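Local structure of NAD(P)H-flavin oxidoreductase (Staphylococcus epidermidis ATCC 12228, 3GBH) at residues 32-37 with 155-160; 49-54 with 92-97; 55-60 with 176-181; 70-75 with 83-88. The protein probably catalyses the NAD(P)H-dependent reduction of flavin or related acceptors, using bound flavin mononucleotide in the manner of the nitroreductase family. All blocks are in the same frame, centred on the assembly; numbering follows the deposited sequence.

Contact 1: residues 32-37 with 155-160; sequences REEMDE and KAHGYD
Glu34 and His157 reach toward each other from opposite directions and meet in a His-carboxylate hydrogen bond, with His157 ND1 donating to Glu34 OE2 over 3.0 Å at a nearly straight 165°. The acceptor lies in the imidazole plane, yet the carboxylate is turned almost perpendicular to the ring (89°), and the N-H meets OE2 from above the carboxylate plane. Glu34 gets there with CG anti to its backbone N (chi1 -172°) and a bend at the next bond. A water probably bridges Glu34 OE2, at an unusually short distance, and His157 O, while Glu34 OE1 forms a salt bridge with Arg7. Glu37 crosses the histidine at about a right angle and sets OE1 at the ring edge, 3.2 Å from His157 CE1; the two carboxylates may favour a protonated imidazole, though Arg7 would offset this. Tyr159 also touches Glu34, its CE2 3.5 Å from Glu34 OE2, and its hydroxyl pairs with Tyr28. Gly158, with positive phi, ends helix 132-156 in a Schellman motif, and the chain then enters strand 160-164. The contact thus joins helix 32-42 to this helix-strand turn, and Ile38 of helix 32-42 also packs on His157 and Tyr159.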
# COMPACT_ATOMS: atom_id res chain seq x y z
N ARG B 32 -14.66 -22.89 30.50
CA ARG B 32 -15.68 -23.15 29.45
C ARG B 32 -16.14 -21.93 28.68
O ARG B 32 -16.31 -22.03 27.49
CB ARG B 32 -16.91 -23.89 29.97
CG ARG B 32 -16.62 -25.35 30.03
CD ARG B 32 -17.83 -26.25 30.12
NE ARG B 32 -17.42 -27.61 30.47
CZ ARG B 32 -18.27 -28.62 30.60
NH1 ARG B 32 -19.57 -28.42 30.44
NH2 ARG B 32 -17.81 -29.82 30.91
N GLU B 33 -16.28 -20.81 29.37
CA GLU B 33 -16.74 -19.55 28.75
C GLU B 33 -15.79 -19.20 27.62
O GLU B 33 -16.20 -18.82 26.53
CB GLU B 33 -16.80 -18.40 29.81
CG GLU B 33 -17.64 -17.14 29.42
CD GLU B 33 -17.67 -16.04 30.54
OE1 GLU B 33 -17.38 -16.35 31.73
OE2 GLU B 33 -18.01 -14.85 30.22
N GLU B 34 -14.51 -19.39 27.87
CA GLU B 34 -13.51 -19.08 26.90
C GLU B 34 -13.48 -20.08 25.73
O GLU B 34 -13.44 -19.67 24.58
CB GLU B 34 -12.17 -19.04 27.61
CG GLU B 34 -11.11 -18.55 26.75
CD GLU B 34 -10.72 -17.14 26.98
OE1 GLU B 34 -11.55 -16.30 27.39
OE2 GLU B 34 -9.54 -16.87 26.72
N MSE B 35 -13.51 -21.39 26.02
CA MSE B 35 -13.60 -22.38 24.93
C MSE B 35 -14.83 -22.14 24.05
O MSE B 35 -14.77 -22.31 22.82
CB MSE B 35 -13.69 -23.79 25.53
CG MSE B 35 -13.65 -24.90 24.47
SE MSE B 35 -11.91 -25.00 23.60
CE MSE B 35 -10.93 -25.87 25.02
N ASP B 36 -15.94 -21.80 24.68
CA ASP B 36 -17.17 -21.50 23.94
C ASP B 36 -17.05 -20.24 23.06
O ASP B 36 -17.57 -20.22 21.97
CB ASP B 36 -18.35 -21.41 24.89
CG ASP B 36 -18.88 -22.79 25.29
OD1 ASP B 36 -18.34 -23.80 24.81
OD2 ASP B 36 -19.82 -22.84 26.10
N GLU B 37 -16.36 -19.20 23.55
CA GLU B 37 -16.07 -18.01 22.74
C GLU B 37 -15.25 -18.38 21.52
O GLU B 37 -15.57 -17.99 20.40
CB GLU B 37 -15.30 -16.95 23.53
CG GLU B 37 -16.10 -16.22 24.55
CD GLU B 37 -15.23 -15.22 25.36
OE1 GLU B 37 -14.13 -14.86 24.86
OE2 GLU B 37 -15.63 -14.80 26.47
N LYS B 155 -5.28 -18.63 19.12
CA LYS B 155 -4.08 -17.81 19.26
C LYS B 155 -4.39 -16.37 19.67
O LYS B 155 -3.65 -15.77 20.46
CB LYS B 155 -3.26 -17.84 17.98
CG LYS B 155 -1.91 -17.16 18.08
CD LYS B 155 -0.88 -18.05 18.73
CE LYS B 155 0.04 -17.28 19.65
NZ LYS B 155 -0.42 -17.46 21.02
N ALA B 156 -5.49 -15.81 19.17
CA ALA B 156 -5.88 -14.44 19.55
C ALA B 156 -6.21 -14.35 21.04
O ALA B 156 -6.05 -13.28 21.68
CB ALA B 156 -7.07 -13.98 18.69
N HIS B 157 -6.67 -15.46 21.60
CA HIS B 157 -6.96 -15.56 23.04
C HIS B 157 -5.74 -15.86 23.88
O HIS B 157 -5.84 -15.91 25.11
CB HIS B 157 -8.00 -16.65 23.30
CG HIS B 157 -9.39 -16.24 22.98
ND1 HIS B 157 -10.38 -16.15 23.95
CD2 HIS B 157 -9.98 -15.92 21.80
CE1 HIS B 157 -11.51 -15.78 23.37
NE2 HIS B 157 -11.30 -15.64 22.08
N GLY B 158 -4.61 -16.08 23.25
CA GLY B 158 -3.35 -16.26 23.99
C GLY B 158 -2.97 -17.75 24.10
O GLY B 158 -1.97 -18.09 24.72
N TYR B 159 -3.76 -18.61 23.48
CA TYR B 159 -3.53 -20.06 23.51
C TYR B 159 -2.72 -20.49 22.30
O TYR B 159 -2.48 -19.69 21.39
CB TYR B 159 -4.86 -20.82 23.57
CG TYR B 159 -5.64 -20.49 24.80
CD1 TYR B 159 -5.07 -20.67 26.04
CD2 TYR B 159 -6.93 -19.98 24.73
CE1 TYR B 159 -5.75 -20.34 27.19
CE2 TYR B 159 -7.63 -19.65 25.88
CZ TYR B 159 -7.04 -19.85 27.12
OH TYR B 159 -7.69 -19.52 28.32
N ASP B 160 -2.25 -21.73 22.31
CA ASP B 160 -1.61 -22.33 21.16
C ASP B 160 -2.24 -23.65 20.84
O ASP B 160 -2.95 -24.23 21.67
CB ASP B 160 -0.12 -22.48 21.42
CG ASP B 160 0.61 -21.15 21.26
OD1 ASP B 160 0.80 -20.72 20.09
OD2 ASP B 160 0.96 -20.52 22.29
O HOH W 1 -7.31 -16.34 27.73

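Contact 2: residues 49-54 with 92-97; sequences VNMQPW and LQNYEK. With FMN (flavin mononucleotide), chain E.
Met51, a selenomethionine, and Pro53 carry the first segment's side of this contact, and both lean on Asn94 at the start of the short 3-10 turn 94-97. Just before Met51, Asn50 turns to the cofactor instead: its CB comes within 3.5 Å of O4' on the ribityl chain of flavin mononucleotide, and its ND2 bonds to Val202 O of the second subunit. Met51 crosses Asn94 at about a right angle. Its CG sits 3.2 Å from Asn94 OD1, and beyond the bends at chi2 and chi3 the selenium lies 4.1 Å from Tyr95 CA. The backbone of Met51 takes part as well: a water lies within hydrogen-bonding distance of Met51 O (2.8 Å) and Asn94 O (2.7 Å), though it has more acceptors in reach than protons to give. Gln52 then folds back, its NE2 giving a bond within the loop to Asn50 O (3.0 Å, 163°), while its OE1 accepts from Leu204 N of the second subunit. Pro53 follows with CB 3.6 Å from Asn94 CB, where the two backbones are nearest; Asn94 ND2 is held by Asp91 O. No direct hydrogen bond crosses between the segments. Asn94 OD1 is buried without a polar partner and faces the methylene groups of Met51, so cohesion probably rests on apolar packing, perhaps helped by the water, rather than on the amide oxygen.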
# COMPACT_ATOMS: atom_id res chain seq x y z
N VAL B 49 -23.38 -24.58 1.15
CA VAL B 49 -24.80 -24.28 1.44
C VAL B 49 -25.12 -23.98 2.91
O VAL B 49 -26.24 -24.19 3.36
CB VAL B 49 -25.78 -25.31 0.82
CG1 VAL B 49 -25.74 -25.16 -0.72
CG2 VAL B 49 -25.44 -26.73 1.21
N ASN B 50 -24.13 -23.42 3.62
CA ASN B 50 -24.24 -23.11 5.03
C ASN B 50 -24.70 -24.28 5.90
O ASN B 50 -25.35 -24.07 6.93
CB ASN B 50 -25.15 -21.90 5.22
CG ASN B 50 -24.94 -21.21 6.56
OD1 ASN B 50 -23.83 -21.19 7.10
ND2 ASN B 50 -26.02 -20.64 7.10
N MSE B 51 -24.32 -25.48 5.52
CA MSE B 51 -24.84 -26.67 6.19
C MSE B 51 -24.03 -27.04 7.40
O MSE B 51 -24.46 -27.87 8.16
CB MSE B 51 -24.98 -27.83 5.22
CG MSE B 51 -26.03 -28.83 5.64
SE MSE B 51 -27.83 -28.08 5.58
CE MSE B 51 -28.03 -27.95 3.66
N GLN B 52 -22.87 -26.42 7.61
CA GLN B 52 -22.19 -26.50 8.90
C GLN B 52 -22.05 -27.95 9.41
O GLN B 52 -22.55 -28.29 10.46
CB GLN B 52 -22.97 -25.67 9.90
CG GLN B 52 -23.03 -24.20 9.52
CD GLN B 52 -24.04 -23.46 10.35
OE1 GLN B 52 -23.87 -23.30 11.58
NE2 GLN B 52 -25.13 -23.06 9.70
N PRO B 53 -21.36 -28.81 8.65
CA PRO B 53 -21.32 -30.24 8.98
C PRO B 53 -20.33 -30.64 10.10
O PRO B 53 -20.19 -31.85 10.43
CB PRO B 53 -20.89 -30.86 7.67
CG PRO B 53 -19.92 -29.85 7.09
CD PRO B 53 -20.53 -28.50 7.47
N TRP B 54 -19.64 -29.66 10.67
CA TRP B 54 -18.58 -29.94 11.63
C TRP B 54 -19.18 -30.29 12.97
O TRP B 54 -20.18 -29.71 13.40
CB TRP B 54 -17.66 -28.74 11.81
CG TRP B 54 -18.35 -27.41 11.82
CD1 TRP B 54 -19.18 -26.92 12.78
CD2 TRP B 54 -18.31 -26.41 10.78
NE1 TRP B 54 -19.62 -25.67 12.44
CE2 TRP B 54 -19.11 -25.34 11.21
CE3 TRP B 54 -17.66 -26.33 9.55
CZ2 TRP B 54 -19.28 -24.20 10.44
CZ3 TRP B 54 -17.83 -25.19 8.79
CH2 TRP B 54 -18.62 -24.14 9.22
N LEU B 92 -21.81 -36.82 7.72
CA LEU B 92 -22.15 -37.19 6.34
C LEU B 92 -23.65 -37.07 6.06
O LEU B 92 -24.05 -37.13 4.89
CB LEU B 92 -21.70 -38.64 6.03
CG LEU B 92 -20.20 -38.94 6.13
CD1 LEU B 92 -19.95 -40.45 5.96
CD2 LEU B 92 -19.42 -38.15 5.10
N GLN B 93 -24.46 -36.92 7.12
CA GLN B 93 -25.90 -36.62 7.00
C GLN B 93 -26.24 -35.22 7.52
O GLN B 93 -27.29 -34.98 8.14
CB GLN B 93 -26.71 -37.68 7.72
CG GLN B 93 -26.52 -39.07 7.13
CD GLN B 93 -27.16 -40.15 7.96
OE1 GLN B 93 -28.29 -40.02 8.36
NE2 GLN B 93 -26.43 -41.23 8.20
N ASN B 94 -25.35 -34.28 7.20
CA ASN B 94 -25.45 -32.94 7.70
C ASN B 94 -26.74 -32.21 7.33
O ASN B 94 -27.13 -31.24 8.00
CB ASN B 94 -24.23 -32.13 7.24
CG ASN B 94 -24.00 -32.20 5.75
OD1 ASN B 94 -24.80 -31.68 5.00
ND2 ASN B 94 -22.88 -32.85 5.31
N TYR B 95 -27.37 -32.68 6.24
CA TYR B 95 -28.62 -32.09 5.71
C TYR B 95 -29.80 -32.36 6.64
O TYR B 95 -30.85 -31.74 6.52
CB TYR B 95 -28.93 -32.64 4.31
CG TYR B 95 -28.87 -34.15 4.25
CD1 TYR B 95 -29.89 -34.93 4.76
CD2 TYR B 95 -27.73 -34.80 3.77
CE1 TYR B 95 -29.81 -36.29 4.75
CE2 TYR B 95 -27.65 -36.15 3.74
CZ TYR B 95 -28.68 -36.90 4.24
OH TYR B 95 -28.58 -38.28 4.22
N GLU B 96 -29.62 -33.26 7.59
CA GLU B 96 -30.65 -33.44 8.61
C GLU B 96 -30.88 -32.18 9.45
O GLU B 96 -31.91 -32.05 10.07
CB GLU B 96 -30.36 -34.66 9.52
CG GLU B 96 -30.41 -36.00 8.80
CD GLU B 96 -31.81 -36.44 8.40
OE1 GLU B 96 -32.78 -35.91 8.97
OE2 GLU B 96 -31.94 -37.30 7.51
N LYS B 97 -29.92 -31.25 9.46
CA LYS B 97 -30.08 -29.94 10.15
C LYS B 97 -30.56 -28.79 9.26
O LYS B 97 -30.66 -27.63 9.71
CB LYS B 97 -28.76 -29.54 10.85
CG LYS B 97 -28.39 -30.49 12.04
CD LYS B 97 -27.37 -29.86 12.95
CE LYS B 97 -26.90 -30.83 14.05
NZ LYS B 97 -28.00 -31.34 14.88
N1 FMN E . -21.51 -19.92 -2.66
C2 FMN E . -21.94 -19.79 -3.97
O2 FMN E . -22.56 -18.77 -4.31
N3 FMN E . -21.68 -20.80 -4.88
C4 FMN E . -20.99 -21.95 -4.53
O4 FMN E . -20.79 -22.81 -5.40
C4A FMN E . -20.57 -22.11 -3.19
N5 FMN E . -19.91 -23.25 -2.75
C5A FMN E . -19.26 -23.23 -1.53
C6 FMN E . -18.34 -24.23 -1.21
C7 FMN E . -17.66 -24.23 -0.02
C7M FMN E . -16.65 -25.31 0.29
C8 FMN E . -17.90 -23.22 0.89
C8M FMN E . -17.14 -23.21 2.18
C9 FMN E . -18.81 -22.22 0.60
C9A FMN E . -19.51 -22.21 -0.61
N10 FMN E . -20.43 -21.21 -0.94
C10 FMN E . -20.85 -21.09 -2.25
C1' FMN E . -20.69 -20.05 0.02
C2' FMN E . -21.59 -20.53 1.14
O2' FMN E . -22.96 -20.53 0.74
C3' FMN E . -21.45 -19.58 2.32
O3' FMN E . -20.13 -19.60 2.79
C4' FMN E . -22.42 -19.89 3.45
O4' FMN E . -23.71 -19.62 2.92
C5' FMN E . -22.10 -19.02 4.67
O5' FMN E . -22.22 -17.62 4.37
P FMN E . -20.97 -16.64 4.57
O1P FMN E . -21.37 -15.24 4.12
O2P FMN E . -19.81 -17.15 3.75
O3P FMN E . -20.50 -16.60 5.97
O HOH W 2 -25.41 -29.96 9.71

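Contact 3: residues 55-60 with 176-181; sequences RIAVVQ and IGYDSD
Ala57 CB is the point on which Ile176 and Tyr178 converge: Ile176 CD1 lies 3.7 Å from it and Tyr178 OH 3.5 Å. Ala57 belongs to strand 54-59, at one border of the four-stranded antiparallel sheet of this nitroreductase-family chain, while its two partners flank the glycine turn that follows helix 172-176. The methyl of Ala57 approaches the tyrosine obliquely at its hydroxyl end, with Tyr178 CZ 3.9 Å away. Within the turn, Ile176 CD1 stands 4.0 Å above the plane of the Tyr178 ring, over its centre, and this CH-pi contact lays the two side chains against each other beside the Ala57 methyl. Ile176 has CG1 between its backbone N and carbonyl carbon (chi1 73°), the rotamer that brings its methyl end over the ring.

Gly177, with positive phi, is where the chain leaves helix 172-176, between the two side chains. Further out, Phe89 of the neighbouring strand meets the Tyr178 ring with planes at about 50° and also touches Ile176, whose other neighbours include Met64 and Val68. The tyrosine hydroxyl is fixed by Glu211 of the second subunit, and Ile56, Ala57 and Val58 pair in parallel with a strand of that subunit, so the sheet continues across the interface beside this contact. Past the tyrosine, the loop makes an Asx turn, in which Asp179 OD1 accepts from Asp181 N at 3.1 Å and 139°, the N-H arriving on the anti side of the carboxylate and tilted somewhat out of its plane.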
# COMPACT_ATOMS: atom_id res chain seq x y z
N ARG B 55 -18.52 -31.24 13.66
CA ARG B 55 -18.92 -31.66 15.01
C ARG B 55 -17.66 -31.79 15.85
O ARG B 55 -16.76 -32.55 15.50
CB ARG B 55 -19.62 -33.02 14.94
CG ARG B 55 -20.84 -33.05 14.00
CD ARG B 55 -22.01 -32.16 14.45
NE ARG B 55 -23.11 -32.31 13.50
CZ ARG B 55 -23.42 -31.44 12.54
NH1 ARG B 55 -22.77 -30.30 12.39
NH2 ARG B 55 -24.42 -31.73 11.73
N ILE B 56 -17.59 -31.06 16.95
CA ILE B 56 -16.37 -30.97 17.76
C ILE B 56 -16.52 -31.77 19.08
O ILE B 56 -17.35 -31.44 19.91
CB ILE B 56 -16.03 -29.51 18.10
CG1 ILE B 56 -15.96 -28.66 16.81
CG2 ILE B 56 -14.67 -29.46 18.90
CD1 ILE B 56 -15.77 -27.16 17.06
N ALA B 57 -15.70 -32.82 19.24
CA ALA B 57 -15.55 -33.52 20.52
C ALA B 57 -14.40 -32.84 21.26
O ALA B 57 -13.25 -32.92 20.83
CB ALA B 57 -15.27 -35.03 20.30
N VAL B 58 -14.72 -32.14 22.36
CA VAL B 58 -13.71 -31.43 23.15
C VAL B 58 -13.30 -32.40 24.25
O VAL B 58 -13.96 -32.49 25.30
CB VAL B 58 -14.29 -30.13 23.74
CG1 VAL B 58 -13.23 -29.37 24.51
CG2 VAL B 58 -14.96 -29.25 22.63
N VAL B 59 -12.23 -33.17 23.99
CA VAL B 59 -11.76 -34.16 24.94
C VAL B 59 -10.90 -33.50 26.01
O VAL B 59 -9.77 -33.14 25.78
CB VAL B 59 -10.96 -35.28 24.25
CG1 VAL B 59 -10.48 -36.31 25.28
CG2 VAL B 59 -11.83 -35.93 23.17
N GLN B 60 -11.47 -33.38 27.21
CA GLN B 60 -10.81 -32.70 28.32
C GLN B 60 -10.67 -33.58 29.57
O GLN B 60 -9.73 -33.39 30.33
CB GLN B 60 -11.56 -31.42 28.66
CG GLN B 60 -13.03 -31.69 29.00
CD GLN B 60 -13.78 -30.47 29.56
OE1 GLN B 60 -14.80 -30.64 30.23
NE2 GLN B 60 -13.33 -29.25 29.21
N ILE B 176 -15.00 -42.86 21.27
CA ILE B 176 -15.60 -41.74 21.99
C ILE B 176 -17.12 -41.78 22.02
O ILE B 176 -17.74 -41.03 22.76
CB ILE B 176 -15.09 -40.38 21.49
CG1 ILE B 176 -15.67 -40.01 20.14
CG2 ILE B 176 -13.55 -40.37 21.43
CD1 ILE B 176 -15.18 -38.65 19.66
N GLY B 177 -17.71 -42.67 21.22
CA GLY B 177 -19.15 -42.88 21.23
C GLY B 177 -19.92 -42.08 20.22
O GLY B 177 -21.01 -41.61 20.52
N TYR B 178 -19.34 -41.89 19.03
CA TYR B 178 -20.04 -41.28 17.91
C TYR B 178 -20.29 -42.37 16.88
O TYR B 178 -19.47 -43.29 16.72
CB TYR B 178 -19.22 -40.17 17.27
CG TYR B 178 -19.10 -38.88 18.07
CD1 TYR B 178 -19.44 -38.82 19.42
CD2 TYR B 178 -18.64 -37.74 17.47
CE1 TYR B 178 -19.31 -37.63 20.13
CE2 TYR B 178 -18.50 -36.55 18.17
CZ TYR B 178 -18.84 -36.50 19.49
OH TYR B 178 -18.72 -35.31 20.15
N ASP B 179 -21.42 -42.25 16.18
CA ASP B 179 -21.82 -43.24 15.18
C ASP B 179 -20.77 -43.20 14.06
O ASP B 179 -20.67 -42.19 13.34
CB ASP B 179 -23.22 -42.86 14.65
CG ASP B 179 -23.78 -43.85 13.63
OD1 ASP B 179 -23.00 -44.60 13.00
OD2 ASP B 179 -25.02 -43.86 13.46
N SER B 180 -19.98 -44.27 13.94
CA SER B 180 -18.85 -44.30 13.00
C SER B 180 -19.27 -44.38 11.53
O SER B 180 -18.49 -44.05 10.65
CB SER B 180 -17.87 -45.43 13.35
OG SER B 180 -18.50 -46.67 13.41
N ASP B 181 -20.50 -44.80 11.26
CA ASP B 181 -21.03 -44.79 9.90
C ASP B 181 -21.39 -43.39 9.44
O ASP B 181 -21.26 -43.09 8.26
CB ASP B 181 -22.28 -45.67 9.77
CG ASP B 181 -21.96 -47.15 9.85
OD1 ASP B 181 -20.79 -47.52 9.61
OD2 ASP B 181 -22.89 -47.96 10.15

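Contact 4: residues 70-75 with 83-88; sequences ESFGFN and SAMLII. With FMN (flavin mononucleotide), chain H.
Asn75 OD1 accepts from N3 of flavin mononucleotide at 2.8 Å (147°), the shortest side-chain polar bond here, and a weak bond from Gln78 NE2 reaches the same oxygen. The amide reads the flavin's pyrimidine edge in both directions, because Asn75 ND2 donates back to the flavin O4 at 3.1 Å (137°) while also bonding Gly166 O. With CG beside its backbone N (chi1 -65°), Asn75 presents both amide atoms to the ring edge. It sits at the N-cap position of helix 76-81 in a nitroreductase-family cofactor site, although its side chain makes no capping bond and is turned to the cofactor; this two-way pairing matches the N3-H donor and O4 acceptor of the isoalloxazine.

Across the segments the contact is apolar and is carried by Phe72, which reaches from the loop 70-75 to strand 84-91 of the sheet. The end of its ring comes up against two side chains of that strand. Ile87 CD1 lies at the ring edge, in its plane, 4.0 Å from Phe72 CZ. Met85, a selenomethionine, approaches obliquely with CG 3.7 Å from Phe72 CZ. Bent at chi2 and chi3, its chain brings SE obliquely to the ring in a Met-aromatic contact, 4.7 Å from the Phe72 centroid. Phe167 lies nearly parallel to Phe72, and Ala188 of strand 183-192 packs on both Phe72 and Met85. Within the loop, Asn75 N bonds to Phe72 O at 2.8 Å.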
# COMPACT_ATOMS: atom_id res chain seq x y z
N GLU B 70 -4.23 -44.60 23.34
CA GLU B 70 -3.56 -45.48 22.37
C GLU B 70 -3.81 -45.01 20.94
O GLU B 70 -2.92 -45.10 20.10
CB GLU B 70 -3.97 -46.96 22.57
N SER B 71 -5.00 -44.47 20.67
CA SER B 71 -5.31 -43.92 19.35
C SER B 71 -4.48 -42.71 18.93
O SER B 71 -4.50 -42.34 17.76
CB SER B 71 -6.80 -43.55 19.27
OG SER B 71 -7.61 -44.67 19.56
N PHE B 72 -3.80 -42.04 19.87
CA PHE B 72 -2.98 -40.91 19.48
C PHE B 72 -1.52 -41.24 19.26
O PHE B 72 -0.76 -40.39 18.81
CB PHE B 72 -3.20 -39.70 20.40
CG PHE B 72 -4.39 -38.93 20.01
CD1 PHE B 72 -5.64 -39.33 20.43
CD2 PHE B 72 -4.30 -37.86 19.15
CE1 PHE B 72 -6.78 -38.66 20.02
CE2 PHE B 72 -5.43 -37.17 18.74
CZ PHE B 72 -6.68 -37.57 19.17
N GLY B 73 -1.16 -42.49 19.49
CA GLY B 73 0.14 -42.99 19.01
C GLY B 73 1.31 -42.14 19.44
O GLY B 73 1.51 -41.96 20.64
N PHE B 74 2.07 -41.61 18.49
CA PHE B 74 3.26 -40.84 18.83
C PHE B 74 2.91 -39.41 19.19
O PHE B 74 3.81 -38.64 19.52
CB PHE B 74 4.33 -40.87 17.70
CG PHE B 74 4.87 -42.26 17.41
CD1 PHE B 74 5.78 -42.87 18.26
CD2 PHE B 74 4.43 -42.97 16.29
CE1 PHE B 74 6.26 -44.15 18.00
CE2 PHE B 74 4.90 -44.26 16.01
CZ PHE B 74 5.82 -44.85 16.87
N ASN B 75 1.62 -39.06 19.17
CA ASN B 75 1.17 -37.75 19.64
C ASN B 75 0.73 -37.73 21.14
O ASN B 75 -0.15 -36.96 21.56
CB ASN B 75 0.08 -37.25 18.69
CG ASN B 75 0.62 -36.99 17.30
OD1 ASN B 75 1.51 -36.17 17.15
ND2 ASN B 75 0.10 -37.67 16.29
N SER B 83 -4.79 -28.71 27.29
CA SER B 83 -6.00 -28.38 28.04
C SER B 83 -7.17 -29.21 27.50
O SER B 83 -8.04 -29.62 28.26
CB SER B 83 -6.31 -26.90 27.94
OG SER B 83 -5.33 -26.16 28.64
N ALA B 84 -7.18 -29.42 26.18
CA ALA B 84 -8.17 -30.26 25.55
C ALA B 84 -7.58 -30.78 24.25
O ALA B 84 -6.76 -30.09 23.61
CB ALA B 84 -9.48 -29.45 25.26
N MSE B 85 -8.00 -31.99 23.86
CA MSE B 85 -7.80 -32.47 22.49
C MSE B 85 -9.12 -32.37 21.75
O MSE B 85 -10.07 -33.11 22.05
CB MSE B 85 -7.31 -33.91 22.49
CG MSE B 85 -7.07 -34.49 21.09
SE MSE B 85 -5.63 -33.61 20.12
CE MSE B 85 -4.15 -34.47 21.02
N LEU B 86 -9.18 -31.46 20.78
CA LEU B 86 -10.37 -31.28 19.97
C LEU B 86 -10.30 -32.31 18.86
O LEU B 86 -9.29 -32.40 18.20
CB LEU B 86 -10.40 -29.87 19.38
CG LEU B 86 -10.17 -28.70 20.34
CD1 LEU B 86 -10.37 -27.36 19.62
CD2 LEU B 86 -11.09 -28.79 21.54
N ILE B 87 -11.34 -33.11 18.70
CA ILE B 87 -11.43 -34.01 17.54
C ILE B 87 -12.62 -33.56 16.71
O ILE B 87 -13.75 -33.57 17.20
CB ILE B 87 -11.56 -35.47 17.95
CG1 ILE B 87 -10.49 -35.83 19.00
CG2 ILE B 87 -11.44 -36.39 16.72
CD1 ILE B 87 -10.62 -37.27 19.56
N ILE B 88 -12.36 -33.17 15.47
CA ILE B 88 -13.38 -32.60 14.60
C ILE B 88 -13.80 -33.67 13.61
O ILE B 88 -12.98 -34.25 12.92
CB ILE B 88 -12.87 -31.37 13.87
CG1 ILE B 88 -12.47 -30.27 14.87
CG2 ILE B 88 -13.92 -30.85 12.88
CD1 ILE B 88 -11.51 -29.27 14.30
N1 FMN H . 2.04 -32.50 14.06
C2 FMN H . 2.28 -33.54 14.95
O2 FMN H . 3.11 -33.42 15.86
N3 FMN H . 1.60 -34.71 14.80
C4 FMN H . 0.66 -34.88 13.78
O4 FMN H . 0.06 -35.97 13.68
C4A FMN H . 0.44 -33.85 12.88
N5 FMN H . -0.45 -33.99 11.83
C5A FMN H . -0.91 -32.87 11.16
C6 FMN H . -2.06 -32.93 10.36
C7 FMN H . -2.51 -31.81 9.69
C7M FMN H . -3.74 -31.89 8.83
C8 FMN H . -1.81 -30.61 9.81
C8M FMN H . -2.24 -29.35 9.13
C9 FMN H . -0.67 -30.55 10.60
C9A FMN H . -0.21 -31.66 11.30
N10 FMN H . 0.93 -31.61 12.12
C10 FMN H . 1.15 -32.65 13.02
C1' FMN H . 1.66 -30.30 12.35
C2' FMN H . 2.52 -30.03 11.11
O2' FMN H . 3.69 -30.83 11.12
C3' FMN H . 2.87 -28.54 11.05
O3' FMN H . 1.68 -27.81 10.86
C4' FMN H . 3.88 -28.17 9.97
O4' FMN H . 5.13 -28.80 10.26
C5' FMN H . 4.04 -26.66 9.89
O5' FMN H . 4.52 -26.15 11.13
P FMN H . 3.69 -25.04 11.92
O1P FMN H . 4.42 -24.65 13.17
O2P FMN H . 2.32 -25.59 12.19
O3P FMN H . 3.52 -23.82 11.05

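All four contacts are largely buried, but they differ in chemistry. Contact 1 is the polar one, built on charged and aromatic groups between helix 32-42 and the end of helix 132-156, whereas contacts 3 and 4 are apolar across their segments and rest on neighbouring strands of the same sheet, 54-59 and 84-91, joined by backbone bonds. Contact 2 combines apolar packing with a shared water where two loops meet, on the other side of the chain's centre from contacts 1 and 4. Contacts 2 and 4 each include a residue lining a flavin pocket, though of different cofactor copies. Contacts 1, 2 and 3 also touch the second subunit; the segments of contact 4 touch no other protein chain.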